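Local coordinates for Poly(A) ribonuclease pop2 (Schizosaccharomyces pombe, PDB 2P51), which catalyses the 3'-to-5' exonucleolytic removal of poly(A) tails from mRNA, releasing 5'-AMP, as a catalytic subunit of the CCR4-NOT complex, at residues P46-D51 with I88-S93; A103-F108 with S240-T245. All coordinates share one frame; numbering follows the deposited sequence. Where two conformers were deposited one is given.

Interaction 1. Residues P46-D51 with I88-S93; sequences PVVSMD and IGLALS. With MG (magnesium ion), chain C; MG (magnesium ion), chain B.
Met50 and Leu90 face each other as a non-hydrogen-bonded pair of two antiparallel strands, 47-51 and 88-93, in the central sheet of a DEDD nuclease fold. From CB the Met50 side chain sets out with CG anti to the backbone N (chi1 177°). CB lies 4.0 Å from Leu90 CD2, and CG comes nearer, 3.8 Å from the same methyl. Both carbons also rest against Gly89 O, with Met50 CG 3.6 Å from that oxygen. The side chains of Met50 and Leu90 pass at a slant. The next two torsions bend the thioether, and SD and CE turn off from strand 88-93 to the side where Phe173 and Leu176 of helix 170-181 pack. Leu90 CD2 also touches Val48 CG1 at 4.0 Å and thus bridges two residues of the partner strand.

The other face carries Val47, Ser49, Asp51, Ala91 and Ser93. Three hydrogen-bonded pairs, Val47-Ser93, Ser49-Ala91 and Asp51-Gly89, join the backbones; the Ser49 N to Ala91 O bond is 2.8 Å and almost straight (174°). A water over this face, beneath helix 238-257, donates to Val47 O and Ala91 O and bonds Ser49 OG and, in the conformer given, Ser93 OG.

The carboxylate of Asp51 leads off beyond the strand pair and splits between two metals: OD1 binds one magnesium ion at 2.0 Å and OD2 the other at 2.1 Å. Asp172 completes the protein ligands of the first, Glu53 and Asp241 those of the second. Two backbone bonds to Gly89, one short and one longer, probably steady the base of this bridging carboxylate.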
ATOM      1  N   PRO A  46      14.471   6.645  -3.337  1.00 12.61           N
ATOM      2  CA  PRO A  46      14.227   5.243  -3.655  1.00 12.36           C
ATOM      3  C   PRO A  46      13.527   4.456  -2.575  1.00 11.58           C
ATOM      4  O   PRO A  46      13.514   3.208  -2.635  1.00 15.00           O
ATOM      5  CB  PRO A  46      15.663   4.707  -3.866  1.00 13.81           C
ATOM      6  CG  PRO A  46      16.493   5.518  -2.904  1.00 14.46           C
ATOM      7  CD  PRO A  46      15.868   6.894  -2.886  1.00 13.17           C
ATOM      8  N   VAL A  47      12.931   5.082  -1.590  1.00 12.18           N
ATOM      9  CA  VAL A  47      12.189   4.431  -0.496  1.00 11.23           C
ATOM     10  C   VAL A  47      10.698   4.727  -0.760  1.00 12.17           C
ATOM     11  O   VAL A  47      10.278   5.878  -0.697  1.00 13.75           O
ATOM     12  CB  VAL A  47      12.638   4.861   0.896  1.00 11.91           C
ATOM     13  CG1 VAL A  47      11.802   4.137   1.975  1.00 13.64           C
ATOM     14  CG2 VAL A  47      14.115   4.581   1.109  1.00 12.95           C
ATOM     15  N   VAL A  48       9.945   3.672  -1.103  1.00 12.26           N
ATOM     16  CA  VAL A  48       8.529   3.868  -1.446  1.00 11.88           C
ATOM     17  C   VAL A  48       7.631   3.318  -0.341  1.00 11.65           C
ATOM     18  O   VAL A  48       7.733   2.091  -0.085  1.00 12.46           O
ATOM     19  CB  VAL A  48       8.206   3.124  -2.736  1.00 12.06           C
ATOM     20  CG1 VAL A  48       6.720   3.310  -3.079  1.00 13.52           C
ATOM     21  CG2 VAL A  48       9.084   3.570  -3.916  1.00 13.55           C
ATOM     22  N   SER A  49       6.795   4.137   0.272  1.00 12.10           N
ATOM     23  CA  SER A  49       5.850   3.668   1.311  1.00 10.64           C
ATOM     24  C   SER A  49       4.477   3.542   0.686  1.00 10.26           C
ATOM     25  O   SER A  49       4.139   4.452  -0.116  1.00 11.57           O
ATOM     26  CB  SER A  49       5.818   4.614   2.527  1.00 14.51           C
ATOM     27  OG  SER A  49       7.150   4.632   3.083  1.00 14.57           O
ATOM     28  N   MET A  50       3.736   2.480   1.042  1.00 10.86           N
ATOM     29  CA  MET A  50       2.520   2.187   0.276  1.00 10.35           C
ATOM     30  C   MET A  50       1.381   1.794   1.196  1.00 10.42           C
ATOM     31  O   MET A  50       1.591   1.163   2.249  1.00 12.75           O
ATOM     32  CB  MET A  50       2.815   1.061  -0.740  1.00 11.41           C
ATOM     33  CG  MET A  50       1.674   0.567  -1.587  1.00 14.00           C
ATOM     34  SD  MET A  50       0.688  -0.726  -0.766  1.00 15.39           S
ATOM     35  CE  MET A  50       1.821  -2.121  -0.986  1.00 14.59           C
ATOM     36  N   ASP A  51       0.191   2.185   0.710  1.00 10.94           N
ATOM     37  CA  ASP A  51      -1.061   1.729   1.304  1.00 11.17           C
ATOM     38  C   ASP A  51      -2.101   1.553   0.198  1.00 10.46           C
ATOM     39  O   ASP A  51      -1.875   2.151  -0.893  1.00 12.01           O
ATOM     40  CB  ASP A  51      -1.626   2.713   2.349  1.00 13.19           C
ATOM     41  CG  ASP A  51      -2.819   2.154   3.118  1.00 13.74           C
ATOM     42  OD1 ASP A  51      -2.836   0.919   3.355  1.00 13.49           O
ATOM     43  OD2 ASP A  51      -3.689   2.980   3.458  1.00 16.26           O
ATOM     44  N   ILE A  88      -4.537   3.491  -4.445  1.00 11.77           N
ATOM     45  CA  ILE A  88      -3.186   3.113  -4.025  1.00 12.13           C
ATOM     46  C   ILE A  88      -2.441   4.382  -3.659  1.00 11.30           C
ATOM     47  O   ILE A  88      -2.486   5.334  -4.449  1.00 14.79           O
ATOM     48  CB  ILE A  88      -2.373   2.371  -5.105  1.00 12.19           C
ATOM     49  CG1 ILE A  88      -3.014   1.028  -5.471  1.00 14.32           C
ATOM     50  CG2 ILE A  88      -0.913   2.208  -4.683  1.00 13.87           C
ATOM     51  CD1 ILE A  88      -2.417   0.268  -6.629  1.00 15.77           C
ATOM     52  N   GLY A  89      -1.759   4.391  -2.536  1.00 11.53           N
ATOM     53  CA  GLY A  89      -0.931   5.535  -2.107  1.00 11.92           C
ATOM     54  C   GLY A  89       0.541   5.181  -2.189  1.00 10.79           C
ATOM     55  O   GLY A  89       0.908   4.094  -1.699  1.00 12.18           O
ATOM     56  N   LEU A  90       1.329   6.040  -2.850  1.00 11.48           N
ATOM     57  CA  LEU A  90       2.761   5.841  -2.912  1.00 11.07           C
ATOM     58  C   LEU A  90       3.472   7.116  -2.426  1.00 10.99           C
ATOM     59  O   LEU A  90       3.328   8.157  -3.054  1.00 13.09           O
ATOM     60  CB  LEU A  90       3.227   5.517  -4.332  1.00 12.32           C
ATOM     61  CG  LEU A  90       2.648   4.309  -5.058  1.00 11.81           C
ATOM     62  CD1 LEU A  90       3.212   4.196  -6.470  1.00 15.21           C
ATOM     63  CD2 LEU A  90       2.907   3.029  -4.259  1.00 14.49           C
ATOM     64  N   ALA A  91       4.245   6.999  -1.353  1.00 11.01           N
ATOM     65  CA  ALA A  91       4.978   8.105  -0.769  1.00 11.38           C
ATOM     66  C   ALA A  91       6.475   7.833  -0.921  1.00 11.56           C
ATOM     67  O   ALA A  91       6.990   6.853  -0.385  1.00 14.71           O
ATOM     68  CB  ALA A  91       4.589   8.285   0.701  1.00 13.41           C
ATOM     69  N   LEU A  92       7.155   8.727  -1.647  1.00 11.30           N
ATOM     70  CA  LEU A  92       8.582   8.548  -1.898  1.00 11.76           C
ATOM     71  C   LEU A  92       9.389   9.318  -0.861  1.00 11.81           C
ATOM     72  O   LEU A  92       9.054  10.431  -0.483  1.00 14.15           O
ATOM     73  CB  LEU A  92       8.993   9.027  -3.260  1.00 14.47           C
ATOM     74  CG  LEU A  92       8.787   8.034  -4.433  1.00 18.92           C
ATOM     75  CD1 LEU A  92       7.414   7.447  -4.564  1.00 23.54           C
ATOM     76  CD2 LEU A  92       9.202   8.782  -5.727  1.00 19.56           C
ATOM     77  N   SER A  93      10.507   8.685  -0.450  1.00 12.01           N
ATOM     78  CA  SER A  93      11.451   9.330   0.426  1.00 12.74           C
ATOM     79  C   SER A  93      12.857   8.938  -0.030  1.00 13.11           C
ATOM     80  O   SER A  93      13.063   7.886  -0.631  1.00 14.44           O
ATOM     81  CB  SER A  93      11.267   8.830   1.876  0.76 13.43           C
ATOM     82  OG  SER A  93       9.935   8.957   2.385  0.76 13.19           O
TER
HETATM   83 MG    MG C2002      -5.493   3.127   4.485  0.86 15.85          MG
HETATM   84 MG    MG B2001      -2.957  -0.673   4.639  1.00 14.74          MG
HETATM   85  O   HOH W   1       8.765   6.585   1.591  1.00 13.97           O
HETATM   86  O   HOH W   2      -1.189  -0.220   5.597  0.91 13.04           O
HETATM   87  O   HOH W   3      -4.020   0.466   5.901  0.98 18.10           O
HETATM   88  O   HOH W   4      -2.955  -2.293   6.023  0.94 14.63           O
HETATM   89  O   HOH W   5      -4.756  -1.374   3.904  1.00 14.45           O
HETATM   90  O   HOH W   6      -5.967   1.109   4.005  0.78 15.06           O

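Interaction 2. Residues A103-F108 with S240-T245; sequences ACTWQF and SDALLT. With MG (magnesium ion), chain C.
Thr105 and Leu243 meet at their beta carbons, CB to CB at 4.0 Å, with the threonine pointing from strand 105-108 toward helix 240-245 and the leucine pointing back. Their side chains pass at a slant, and Thr105 CG2 adds a second touch on Leu243 CB. Beyond CB, Leu243 has CG anti to its backbone N (chi1 171°), which carries both methyls up to Cys104: CD2 packs on Cys104 CB at 3.6 Å, and CD1 lies as close to Cys104 O. Leu243 CD1 also comes within 3.9 Å of Cys104 CB, so both branches share that methylene. Thr105 OG1 faces the methyl of Ala242 at 4.2 Å.

Further along the strand, the amide of Gln107 reaches the beginning of the helical segment. A water donates to Gln107 OE1 and accepts from Ser240 N at 2.9 Å, bridging strand and helix. Gly239, just before the segment, is gripped twice, its O by Thr105 OG1 and its N by Gln107 OE1, while Gln107 NE2 is held by Asp25, which should fix the rotation of the amide.

Asp241 leaves the helix on another side and binds a magnesium ion through OD2 at 2.0 Å, alongside Asp51 and Glu53, with OD1 held by a salt bridge to Arg231 and by His236 N.

Helix 238-257 thus packs on the sheet of the DEDD fold on a small apolar footing, running roughly antiparallel to strand 105-108, while water and side-chain bonds near residue 239 tie its first turn to the strand. These contacts probably steady the turn from which Asp241 reaches the metal.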
ATOM      1  N   ALA A 103       6.153  16.437  -3.989  1.00 15.45           N
ATOM      2  CA  ALA A 103       4.995  15.748  -3.450  1.00 16.75           C
ATOM      3  C   ALA A 103       5.375  14.945  -2.234  1.00 14.73           C
ATOM      4  O   ALA A 103       6.356  14.189  -2.267  1.00 17.43           O
ATOM      5  CB  ALA A 103       4.417  14.776  -4.484  1.00 16.89           C
ATOM      6  N   CYS A 104       4.613  15.092  -1.160  1.00 14.49           N
ATOM      7  CA  CYS A 104       4.824  14.198  -0.014  1.00 14.20           C
ATOM      8  C   CYS A 104       4.329  12.799  -0.377  1.00 14.32           C
ATOM      9  O   CYS A 104       4.871  11.826   0.140  1.00 16.75           O
ATOM     10  CB  CYS A 104       4.110  14.712   1.232  1.00 18.28           C
ATOM     11  SG  CYS A 104       4.523  16.380   1.821  1.00 29.63           S
ATOM     12  N   THR A 105       3.304  12.670  -1.224  1.00 15.14           N
ATOM     13  CA  THR A 105       2.722  11.369  -1.546  1.00 12.99           C
ATOM     14  C   THR A 105       1.836  11.495  -2.783  1.00 13.13           C
ATOM     15  O   THR A 105       1.317  12.579  -3.088  1.00 15.16           O
ATOM     16  CB  THR A 105       1.946  10.822  -0.329  1.00 13.54           C
ATOM     17  OG1 THR A 105       1.492   9.492  -0.600  1.00 14.39           O
ATOM     18  CG2 THR A 105       0.700  11.663  -0.025  1.00 15.32           C
ATOM     19  N   TRP A 106       1.644  10.399  -3.526  1.00 13.83           N
ATOM     20  CA  TRP A 106       0.713  10.313  -4.629  1.00 13.21           C
ATOM     21  C   TRP A 106      -0.452   9.412  -4.222  1.00 13.41           C
ATOM     22  O   TRP A 106      -0.233   8.395  -3.547  1.00 16.12           O
ATOM     23  CB  TRP A 106       1.361   9.669  -5.866  1.00 13.81           C
ATOM     24  CG  TRP A 106       2.215  10.632  -6.647  1.00 13.36           C
ATOM     25  CD1 TRP A 106       1.796  11.334  -7.759  1.00 13.81           C
ATOM     26  CD2 TRP A 106       3.581  11.010  -6.416  1.00 14.12           C
ATOM     27  NE1 TRP A 106       2.832  12.126  -8.222  1.00 15.12           N
ATOM     28  CE2 TRP A 106       3.918  11.950  -7.437  1.00 15.14           C
ATOM     29  CE3 TRP A 106       4.547  10.666  -5.467  1.00 14.20           C
ATOM     30  CZ2 TRP A 106       5.185  12.533  -7.521  1.00 14.97           C
ATOM     31  CZ3 TRP A 106       5.810  11.229  -5.536  1.00 16.83           C
ATOM     32  CH2 TRP A 106       6.118  12.154  -6.558  1.00 17.30           C
ATOM     33  N   GLN A 107      -1.626   9.794  -4.688  1.00 13.41           N
ATOM     34  CA  GLN A 107      -2.802   9.002  -4.450  1.00 13.85           C
ATOM     35  C   GLN A 107      -3.433   8.653  -5.799  1.00 13.14           C
ATOM     36  O   GLN A 107      -3.989   9.513  -6.470  1.00 15.40           O
ATOM     37  CB  GLN A 107      -3.771   9.818  -3.594  1.00 16.50           C
ATOM     38  CG  GLN A 107      -5.098   9.149  -3.288  1.00 16.55           C
ATOM     39  CD  GLN A 107      -5.704   9.835  -2.048  1.00 15.63           C
ATOM     40  OE1 GLN A 107      -5.460   9.317  -0.944  1.00 17.34           O
ATOM     41  NE2 GLN A 107      -6.456  10.898  -2.260  1.00 17.38           N
ATOM     42  N   PHE A 108      -3.376   7.374  -6.176  1.00 13.89           N
ATOM     43  CA  PHE A 108      -3.924   6.870  -7.421  1.00 13.36           C
ATOM     44  C   PHE A 108      -5.364   6.437  -7.171  1.00 13.53           C
ATOM     45  O   PHE A 108      -5.578   5.607  -6.268  1.00 15.16           O
ATOM     46  CB  PHE A 108      -3.107   5.663  -7.898  1.00 13.83           C
ATOM     47  CG  PHE A 108      -1.697   6.071  -8.291  1.00 12.63           C
ATOM     48  CD1 PHE A 108      -1.412   6.367  -9.619  1.00 14.53           C
ATOM     49  CD2 PHE A 108      -0.692   6.181  -7.363  1.00 13.70           C
ATOM     50  CE1 PHE A 108      -0.127   6.763  -9.972  1.00 15.96           C
ATOM     51  CE2 PHE A 108       0.593   6.590  -7.722  1.00 14.58           C
ATOM     52  CZ  PHE A 108       0.894   6.913  -9.020  1.00 16.75           C
ATOM     53  N   SER A 240      -2.475   9.715   2.213  1.00 14.41           N
ATOM     54  CA  SER A 240      -2.142  10.163   3.560  1.00 13.93           C
ATOM     55  C   SER A 240      -1.657   8.997   4.399  1.00 14.16           C
ATOM     56  O   SER A 240      -0.657   9.122   5.135  1.00 13.63           O
ATOM     57  CB  SER A 240      -3.404  10.798   4.170  1.00 15.95           C
ATOM     58  OG  SER A 240      -3.127  11.191   5.505  1.00 16.92           O
ATOM     59  N   ASP A 241      -2.333   7.855   4.291  1.00 13.19           N
ATOM     60  CA  ASP A 241      -1.876   6.700   5.086  1.00 13.45           C
ATOM     61  C   ASP A 241      -0.472   6.246   4.657  1.00 11.30           C
ATOM     62  O   ASP A 241       0.348   5.873   5.530  1.00 13.55           O
ATOM     63  CB  ASP A 241      -2.842   5.532   4.958  1.00 14.39           C
ATOM     64  CG  ASP A 241      -4.223   5.762   5.538  1.00 18.98           C
ATOM     65  OD1 ASP A 241      -4.411   6.678   6.386  1.00 18.81           O
ATOM     66  OD2 ASP A 241      -5.186   5.028   5.166  1.00 16.24           O
ATOM     67  N   ALA A 242      -0.173   6.273   3.376  1.00 10.99           N
ATOM     68  CA  ALA A 242       1.163   5.872   2.898  1.00 11.70           C
ATOM     69  C   ALA A 242       2.209   6.840   3.397  1.00 11.78           C
ATOM     70  O   ALA A 242       3.349   6.508   3.770  1.00 12.82           O
ATOM     71  CB  ALA A 242       1.179   5.830   1.362  1.00 12.11           C
ATOM     72  N   LEU A 243       1.880   8.131   3.420  1.00 12.24           N
ATOM     73  CA  LEU A 243       2.864   9.114   3.898  1.00 12.69           C
ATOM     74  C   LEU A 243       3.119   8.923   5.377  1.00 12.58           C
ATOM     75  O   LEU A 243       4.237   9.039   5.891  1.00 14.74           O
ATOM     76  CB  LEU A 243       2.292  10.516   3.634  1.00 14.85           C
ATOM     77  CG  LEU A 243       3.057  11.704   4.242  1.00 15.82           C
ATOM     78  CD1 LEU A 243       4.476  11.750   3.731  1.00 15.92           C
ATOM     79  CD2 LEU A 243       2.351  13.017   3.922  1.00 16.75           C
ATOM     80  N   LEU A 244       2.063   8.660   6.183  1.00 12.24           N
ATOM     81  CA  LEU A 244       2.295   8.420   7.607  1.00 12.29           C
ATOM     82  C   LEU A 244       3.159   7.184   7.839  1.00 12.47           C
ATOM     83  O   LEU A 244       3.982   7.179   8.772  1.00 13.31           O
ATOM     84  CB  LEU A 244       0.936   8.218   8.320  1.00 14.75           C
ATOM     85  CG  LEU A 244       0.953   8.357   9.836  1.00 15.89           C
ATOM     86  CD1 LEU A 244       1.492   9.719  10.258  1.00 19.88           C
ATOM     87  CD2 LEU A 244      -0.461   8.156  10.390  1.00 17.79           C
ATOM     88  N   THR A 245       2.906   6.168   6.987  1.00 12.77           N
ATOM     89  CA  THR A 245       3.696   4.952   7.019  1.00 12.34           C
ATOM     90  C   THR A 245       5.171   5.300   6.829  1.00 12.19           C
ATOM     91  O   THR A 245       6.041   4.820   7.597  1.00 13.57           O
ATOM     92  CB  THR A 245       3.235   3.984   5.918  1.00 12.98           C
ATOM     93  OG1 THR A 245       1.860   3.605   6.232  1.00 13.57           O
ATOM     94  CG2 THR A 245       4.029   2.684   5.900  1.00 14.47           C
TER
HETATM   95 MG    MG C2002      -5.493   3.127   4.485  0.86 15.85          MG
HETATM   96  O   HOH W   7      -4.791  11.057   1.037  0.96 18.62           O
HETATM   97  O   HOH W   6      -5.967   1.109   4.005  0.78 15.06           O
HETATM   98  O   HOH W   8      -4.580   2.608   6.303  0.95 21.84           O
HETATM   99  O   HOH W   9      -7.364   3.071   5.402  0.86 17.18           O

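Both contacts are buried, and their centres lie about 6 Å apart. Strands 87-93 and 105-109 are neighbours in one sheet, joined by Ile88 O to Phe108 N and Leu90 O to Trp106 N. Interaction 1 is bonding within that sheet; interaction 2 is a helix packed on it. The first buries more than twice the surface and rests on direct backbone bonds; the second relies on apolar side chains and a bridging water. Ser49 CB packs on Ala242 O where the two meet. They converge on one magnesium ion, to which 46-51 and 240-245 each bring an aspartate, and one of its three bound waters is common to the two sites; interaction 1 alone also reaches the second ion.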